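Local coordinates for glutamine synthetase (Helicobacter pylori, PDB 5ZLI), which is a type I beta glutamine synthetase, a twelve-subunit enzyme whose chain combines a beta-Grasp domain with a glutamine synthetase catalytic domain, at residues B[116-121]-B[376-381]; B[122-127]-B[441-446]; B[319-324]-B[452-457]. All coordinates share one frame; numbering follows the deposited sequence.

Interaction 1 (B[116-121]-B[376-381]); sequences SIAKKA and NPYLAF
Ile-117 and Leu-379 meet through their outermost methyls, Ile-117 CD1 against Leu-379 CD2 at 3.6 Å, the two branched chains crossing obliquely. Ile-117 reaches over because CG1 lies anti to the carbonyl carbon and the chain then runs on extended to CD1 (chi2 177°). Leu-379 leaves its helix across the line of approach, with CG anti to the carbonyl carbon (chi1 -57°), and the CD2 branch makes the touch. The second pair sits where the backbones are closest: Ala-118 and Tyr-378 have their CA atoms 5.3 Å apart. Ala-118 CB lies at the edge of the phenol ring, near its plane, 3.8 Å from Tyr-378 CD1. The same methyl is 3.9 Å from Tyr-378 CB, so it touches both the ring and the CB that carries it.

Nothing polar joins the segments. The polar work is local: Asn-376 is the N-cap of helix 377-393, and its OD1 accepts from Tyr-378 N at 3.0 Å with a bent N-H...O angle of 137°. Its ND2 is taken by Ile-34 O. Phe-450, from helix 448-466, touches both Ile-117 and Leu-379, while Leu-238 of helix 238-258 touches Ala-118. The result is a buried, wholly apolar helix-to-helix packing of 114-128 against 377-393, part of the core of the glutamine synthetase catalytic domain.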
# COMPACT_ATOMS: atom_id res chain seq x y z
N SER B 116 22.47 51.05 -18.22
CA SER B 116 23.33 52.15 -18.67
C SER B 116 23.23 52.34 -20.18
O SER B 116 23.26 53.48 -20.68
CB SER B 116 24.78 51.91 -18.27
OG SER B 116 25.01 52.08 -16.89
N ILE B 117 23.18 51.24 -20.93
CA ILE B 117 22.92 51.33 -22.36
C ILE B 117 21.60 52.06 -22.62
O ILE B 117 21.53 52.94 -23.48
CB ILE B 117 22.94 49.93 -23.00
CG1 ILE B 117 24.35 49.32 -22.91
CG2 ILE B 117 22.38 49.93 -24.46
CD1 ILE B 117 24.49 47.89 -23.44
N ALA B 118 20.56 51.75 -21.84
CA ALA B 118 19.23 52.31 -22.12
C ALA B 118 19.17 53.80 -21.91
O ALA B 118 18.32 54.45 -22.51
CB ALA B 118 18.16 51.65 -21.26
N LYS B 119 20.03 54.36 -21.06
CA LYS B 119 20.12 55.80 -20.98
C LYS B 119 20.95 56.33 -22.14
O LYS B 119 20.50 57.22 -22.87
CB LYS B 119 20.76 56.18 -19.66
CG LYS B 119 19.92 55.76 -18.51
CD LYS B 119 20.50 56.25 -17.22
CE LYS B 119 19.65 55.78 -16.07
NZ LYS B 119 20.14 56.15 -14.73
N LYS B 120 22.06 55.68 -22.45
CA LYS B 120 22.88 56.14 -23.56
C LYS B 120 22.11 56.08 -24.88
O LYS B 120 22.34 56.89 -25.78
CB LYS B 120 24.17 55.32 -23.58
CG LYS B 120 25.08 55.67 -22.39
CD LYS B 120 26.37 54.85 -22.32
CE LYS B 120 27.03 54.68 -23.66
NZ LYS B 120 27.25 55.96 -24.37
N ALA B 121 21.13 55.17 -24.98
CA ALA B 121 20.33 55.06 -26.19
C ALA B 121 19.27 56.13 -26.28
O ALA B 121 18.91 56.56 -27.37
CB ALA B 121 19.68 53.69 -26.28
N ASN B 376 16.06 41.19 -22.73
CA ASN B 376 16.35 42.21 -21.75
C ASN B 376 15.65 43.48 -22.19
O ASN B 376 16.01 44.04 -23.24
CB ASN B 376 17.85 42.45 -21.60
CG ASN B 376 18.20 43.39 -20.42
OD1 ASN B 376 17.55 44.42 -20.19
ND2 ASN B 376 19.23 43.02 -19.68
N PRO B 377 14.66 43.96 -21.43
CA PRO B 377 13.91 45.16 -21.85
C PRO B 377 14.78 46.39 -22.12
O PRO B 377 14.48 47.17 -23.03
CB PRO B 377 12.96 45.40 -20.66
CG PRO B 377 13.59 44.65 -19.52
CD PRO B 377 14.22 43.45 -20.13
N TYR B 378 15.86 46.58 -21.37
CA TYR B 378 16.74 47.70 -21.63
C TYR B 378 17.37 47.58 -23.02
O TYR B 378 17.20 48.45 -23.88
CB TYR B 378 17.80 47.79 -20.54
CG TYR B 378 17.16 47.97 -19.19
CD1 TYR B 378 16.62 49.19 -18.83
CD2 TYR B 378 17.11 46.92 -18.28
CE1 TYR B 378 16.02 49.38 -17.60
CE2 TYR B 378 16.52 47.11 -17.04
CZ TYR B 378 15.97 48.35 -16.72
OH TYR B 378 15.38 48.53 -15.51
N LEU B 379 18.04 46.45 -23.26
CA LEU B 379 18.71 46.22 -24.54
C LEU B 379 17.69 46.22 -25.67
O LEU B 379 17.87 46.93 -26.66
CB LEU B 379 19.48 44.89 -24.49
CG LEU B 379 20.57 44.64 -23.40
CD1 LEU B 379 21.34 43.38 -23.68
CD2 LEU B 379 21.55 45.79 -23.22
N ALA B 380 16.56 45.53 -25.48
CA ALA B 380 15.52 45.51 -26.50
C ALA B 380 15.07 46.93 -26.86
O ALA B 380 15.10 47.34 -28.03
CB ALA B 380 14.33 44.66 -26.04
N PHE B 381 14.63 47.71 -25.86
CA PHE B 381 14.16 49.06 -26.15
C PHE B 381 15.27 49.90 -26.75
O PHE B 381 15.08 50.54 -27.80
CB PHE B 381 13.61 49.71 -24.89
CG PHE B 381 12.43 49.02 -24.33
CD1 PHE B 381 11.71 48.12 -25.09
CD2 PHE B 381 12.04 49.25 -23.03
CE1 PHE B 381 10.64 47.48 -24.58
CE2 PHE B 381 10.96 48.61 -22.51
CZ PHE B 381 10.26 47.73 -23.28

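Interaction 2 (B[122-127]-B[441-446]); sequences LQHLKD and KESQVF
His-124 gives by far the most surface to this contact, laying its imidazole against a loop that offers Ser-443, Glu-442 and Val-445. With CG anti to the backbone N (chi1 169°), the ring swings off helix 114-128 toward 441-446. Ser-443 is next to one side of the ring: its OG lies 3.1 Å from His-124 CD2 and 3.6 Å from His-124 NE2, approaching at a slant rather than squarely over the face or along the edge. Within the loop, Gln-444 N bonds back to Lys-441 O at 3.0 Å.

Glu-442 approaches a different ring atom, also obliquely. Its chain is extended beyond CG, and OE2 comes to 4.2 Å from His-124 CE1, the carboxylate and imidazole planes being 30° apart. Nearer the helix backbone, Val-445 CG2 packs 3.9 Å from His-124 CB. Met-389 of helix 377-393 also touches the histidine, and Met-386 of that helix touches both Glu-442 and Val-445.

No bond is formed between the segments, so the polar groups are neighbours rather than partners. His-124 NE2 is 4.7 Å from Glu-442 OE2, and Glu-442 OE1 in turn lies close to Asp-390 OD1. If both are ionised, the carboxylates may make a positive charge on His-124 easier to bear; their own closeness may instead raise the pKa of one of them.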
# COMPACT_ATOMS: atom_id res chain seq x y z
N LEU B 122 18.65 56.46 -25.14
CA LEU B 122 17.69 57.55 -25.11
C LEU B 122 18.38 58.91 -25.11
O LEU B 122 17.77 59.90 -25.53
CB LEU B 122 16.77 57.42 -23.90
CG LEU B 122 15.79 58.56 -23.61
CD1 LEU B 122 14.78 58.76 -24.73
CD2 LEU B 122 15.09 58.30 -22.28
N GLN B 123 19.62 58.99 -24.66
CA GLN B 123 20.28 60.29 -24.73
C GLN B 123 20.85 60.56 -26.11
O GLN B 123 20.90 61.73 -26.53
CB GLN B 123 21.33 60.39 -23.63
CG GLN B 123 20.78 60.94 -22.29
CD GLN B 123 19.62 60.13 -21.64
OE1 GLN B 123 19.01 59.23 -22.24
NE2 GLN B 123 19.33 60.45 -20.39
N HIS B 124 21.24 59.52 -26.86
CA HIS B 124 21.66 59.71 -28.25
C HIS B 124 20.56 60.33 -29.10
O HIS B 124 20.88 60.96 -30.10
CB HIS B 124 22.10 58.39 -28.91
CG HIS B 124 22.28 58.49 -30.40
ND1 HIS B 124 21.42 57.91 -31.30
CD2 HIS B 124 23.23 59.13 -31.14
CE1 HIS B 124 21.83 58.18 -32.53
NE2 HIS B 124 22.92 58.92 -32.46
N LEU B 125 19.29 60.16 -28.73
CA LEU B 125 18.21 60.77 -29.51
C LEU B 125 18.07 62.26 -29.20
O LEU B 125 18.03 63.08 -30.12
CB LEU B 125 16.88 60.03 -29.26
CG LEU B 125 15.56 60.57 -29.85
CD1 LEU B 125 15.58 60.65 -31.39
CD2 LEU B 125 14.35 59.77 -29.35
N LYS B 126 17.99 62.63 -27.92
CA LYS B 126 17.90 64.04 -27.60
C LYS B 126 19.09 64.82 -28.15
O LYS B 126 18.95 65.98 -28.53
CB LYS B 126 17.75 64.21 -26.08
CG LYS B 126 18.90 63.64 -25.30
CD LYS B 126 18.72 63.79 -23.80
CE LYS B 126 19.26 65.13 -23.29
NZ LYS B 126 19.73 65.00 -21.88
N ASP B 127 20.27 64.18 -28.26
CA ASP B 127 21.44 64.87 -28.78
C ASP B 127 21.34 65.10 -30.27
O ASP B 127 21.78 66.15 -30.75
CB ASP B 127 22.71 64.05 -28.52
CG ASP B 127 23.11 64.00 -27.05
OD1 ASP B 127 22.37 64.54 -26.20
OD2 ASP B 127 24.16 63.37 -26.75
N LYS B 441 26.22 50.98 -33.02
CA LYS B 441 27.48 51.51 -32.53
C LYS B 441 27.56 53.02 -32.63
O LYS B 441 28.53 53.60 -32.14
CB LYS B 441 28.65 50.85 -33.25
CG LYS B 441 28.90 49.49 -32.68
CD LYS B 441 30.33 49.04 -32.78
CE LYS B 441 30.53 48.23 -34.04
NZ LYS B 441 31.94 47.79 -34.21
N GLU B 442 26.58 53.65 -33.26
CA GLU B 442 26.51 55.10 -33.32
C GLU B 442 26.64 55.65 -31.91
O GLU B 442 25.96 55.18 -31.00
CB GLU B 442 25.16 55.51 -33.94
CG GLU B 442 25.04 55.24 -35.45
CD GLU B 442 23.57 55.19 -35.94
OE1 GLU B 442 23.31 55.28 -37.17
OE2 GLU B 442 22.66 55.02 -35.10
N SER B 443 27.54 56.62 -31.74
CA SER B 443 27.76 57.33 -30.46
C SER B 443 28.03 56.37 -29.30
O SER B 443 27.72 56.66 -28.14
CB SER B 443 26.62 58.29 -30.15
OG SER B 443 26.34 59.10 -31.29
N GLN B 444 28.61 55.21 -29.62
CA GLN B 444 29.13 54.28 -28.62
C GLN B 444 28.03 53.76 -27.69
O GLN B 444 28.29 53.36 -26.55
CB GLN B 444 30.28 54.93 -27.83
CG GLN B 444 31.46 55.34 -28.72
CD GLN B 444 32.05 54.18 -29.53
OE1 GLN B 444 32.42 53.13 -28.98
NE2 GLN B 444 32.13 54.36 -30.86
N VAL B 445 26.79 53.75 -28.19
CA VAL B 445 25.64 53.32 -27.39
C VAL B 445 25.78 51.84 -27.07
O VAL B 445 25.69 51.42 -25.90
CB VAL B 445 24.31 53.64 -28.11
CG1 VAL B 445 23.10 53.13 -27.32
CG2 VAL B 445 24.15 55.13 -28.37
N PHE B 446 26.06 51.05 -28.09
CA PHE B 446 26.42 49.64 -27.96
C PHE B 446 27.91 49.60 -28.31
O PHE B 446 28.28 49.54 -29.48
CB PHE B 446 25.57 48.77 -28.91
CG PHE B 446 24.10 48.64 -28.52
CD1 PHE B 446 23.25 49.75 -28.56
CD2 PHE B 446 23.56 47.41 -28.20
CE1 PHE B 446 21.94 49.63 -28.23
CE2 PHE B 446 22.22 47.30 -27.88
CZ PHE B 446 21.42 48.41 -27.90

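Interaction 3 (B[319-324]-B[452-457]); sequences AAFTNA and QAYQSL
Tyr-454 spans the gap between two helices of the glutamine synthetase catalytic domain, reaching from helix 448-466 to the last turn of helix 315-322. The backbones stay well apart, the nearest CA atoms, those of Ala-320 and Gln-455, being 9.0 Å from each other, so the contact on the 452-457 side rests on Tyr-454. It can do so because CG is anti to the backbone N (chi1 -176°), which sends the phenol straight across.

The polar interaction is a single hydrogen bond, Tyr-454 OH to Ala-320 O, 2.5 Å in the model, a length not to be overread at this resolution. The hydroxyl lies in the carbonyl plane, and the oxygen sits at the ring edge. The bond falls where the helix stops: Asn-323 is the first residue to leave helical angles. The tyrosine thus supplies a donor to a helix-end carbonyl buried in the core.

The aromatic interaction is with Phe-321. Its ring covers one face of the phenol obliquely, neither stacked nor edge-to-face, the centroids 4.8 Å apart and the planes at 35°. Phe-321 also meets Phe-446 edge-to-face, which extends the aromatic cluster, while Leu-379 of helix 377-393 packs on Tyr-454.

In van der Waals packing, the Ala-324 methyl lies beside the phenol hydroxyl. Met-433 and Leu-430 of helix 426-434 touch Phe-321 and Ala-320 respectively. The apolar contact across the segments is made by two ring atoms of Phe-321: CD1, 3.7 Å from Tyr-454 CZ, and CE1, which stands 3.7 Å above the plane of the Tyr-454 ring, over its centre.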
# COMPACT_ATOMS: atom_id res chain seq x y z
N ALA B 319 16.47 40.94 -33.98
CA ALA B 319 15.86 39.82 -33.27
C ALA B 319 16.75 39.31 -32.16
O ALA B 319 16.24 38.84 -31.14
CB ALA B 319 15.55 38.69 -34.25
N ALA B 320 18.07 39.44 -32.31
CA ALA B 320 19.04 39.05 -31.28
C ALA B 320 18.87 39.80 -29.95
O ALA B 320 19.34 39.31 -28.91
CB ALA B 320 20.45 39.24 -31.83
N PHE B 321 18.25 40.97 -29.93
CA PHE B 321 18.04 41.58 -28.63
C PHE B 321 16.60 41.49 -28.17
O PHE B 321 16.36 41.49 -26.95
CB PHE B 321 18.45 43.05 -28.64
CG PHE B 321 19.87 43.26 -29.03
CD1 PHE B 321 20.88 43.10 -28.11
CD2 PHE B 321 20.19 43.66 -30.32
CE1 PHE B 321 22.20 43.31 -28.46
CE2 PHE B 321 21.52 43.87 -30.68
CZ PHE B 321 22.52 43.71 -29.75
N THR B 322 15.65 41.42 -29.11
CA THR B 322 14.23 41.35 -28.79
C THR B 322 13.73 39.93 -28.65
O THR B 322 12.68 39.71 -28.02
CB THR B 322 13.39 42.04 -29.87
OG1 THR B 322 13.74 41.52 -31.15
CG2 THR B 322 13.63 43.52 -29.84
N ASN B 323 14.42 38.97 -29.28
CA ASN B 323 14.07 37.54 -29.27
C ASN B 323 15.35 36.78 -28.93
O ASN B 323 15.95 36.11 -29.79
CB ASN B 323 13.48 37.13 -30.61
CG ASN B 323 12.25 37.94 -30.93
OD1 ASN B 323 12.35 39.09 -31.36
ND2 ASN B 323 11.08 37.36 -30.69
N ALA B 324 15.74 36.86 -27.65
CA ALA B 324 17.10 36.61 -27.21
C ALA B 324 17.30 35.21 -26.63
O ALA B 324 18.35 34.94 -26.02
CB ALA B 324 17.53 37.69 -26.22
N GLN B 452 30.44 41.88 -28.39
CA GLN B 452 31.14 40.61 -28.41
C GLN B 452 30.84 39.85 -27.13
O GLN B 452 30.61 38.63 -27.17
CB GLN B 452 32.63 40.89 -28.60
CG GLN B 452 32.92 41.54 -29.96
CD GLN B 452 32.79 40.56 -31.13
OE1 GLN B 452 33.32 39.44 -31.07
NE2 GLN B 452 32.09 40.96 -32.20
N ALA B 453 30.70 40.56 -26.01
CA ALA B 453 30.25 39.89 -24.80
C ALA B 453 28.84 39.33 -25.00
O ALA B 453 28.59 38.15 -24.76
CB ALA B 453 30.29 40.87 -23.62
N TYR B 454 27.93 40.14 -25.53
CA TYR B 454 26.57 39.66 -25.69
C TYR B 454 26.54 38.48 -26.63
O TYR B 454 25.78 37.54 -26.42
CB TYR B 454 25.68 40.78 -26.21
CG TYR B 454 24.20 40.43 -26.33
CD1 TYR B 454 23.35 40.65 -25.26
CD2 TYR B 454 23.66 39.91 -27.50
CE1 TYR B 454 22.01 40.36 -25.33
CE2 TYR B 454 22.30 39.61 -27.59
CZ TYR B 454 21.48 39.84 -26.49
OH TYR B 454 20.13 39.56 -26.51
N GLN B 455 27.35 38.51 -27.68
CA GLN B 455 27.43 37.39 -28.61
C GLN B 455 27.96 36.15 -27.91
O GLN B 455 27.40 35.06 -28.04
CB GLN B 455 28.30 37.78 -29.81
CG GLN B 455 28.86 36.59 -30.60
CD GLN B 455 30.28 36.21 -30.18
OE1 GLN B 455 31.00 36.99 -29.53
NE2 GLN B 455 30.69 34.99 -30.55
N SER B 456 29.05 36.31 -27.16
CA SER B 456 29.62 35.19 -26.42
C SER B 456 28.65 34.64 -25.38
O SER B 456 28.58 33.42 -25.16
CB SER B 456 30.92 35.64 -25.76
OG SER B 456 31.37 34.73 -24.77
N LEU B 457 27.87 35.51 -24.74
CA LEU B 457 26.94 35.07 -23.71
C LEU B 457 25.83 34.20 -24.31
O LEU B 457 25.52 33.11 -23.81
CB LEU B 457 26.34 36.30 -23.02
CG LEU B 457 25.24 36.08 -22.00
CD1 LEU B 457 25.82 35.75 -20.65
CD2 LEU B 457 24.39 37.29 -21.93

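How the interactions relate
Interactions 1 and 2 follow one another along helix 114-128, their centres about 10 Å apart, and the loop 441-446 ties them together: Val-445 CG1 lies 3.6 Å from Ala-121 CA, and Phe-446 CE1 3.8 Å from Ile-117 CG2. Phe-446 then carries the packing on to interaction 3, its CE2 4.0 Å from Phe-321 CE1, although the centres of interactions 2 and 3 are about 19 Å apart. A second route joins interactions 1 and 3 (centres about 13 Å apart) through Leu-379, whose CD1 is 3.5 Å from Tyr-454 CE1. All three lie in the catalytic domain; the touching residues are all buried in 1 and 3, but only partly so in 2.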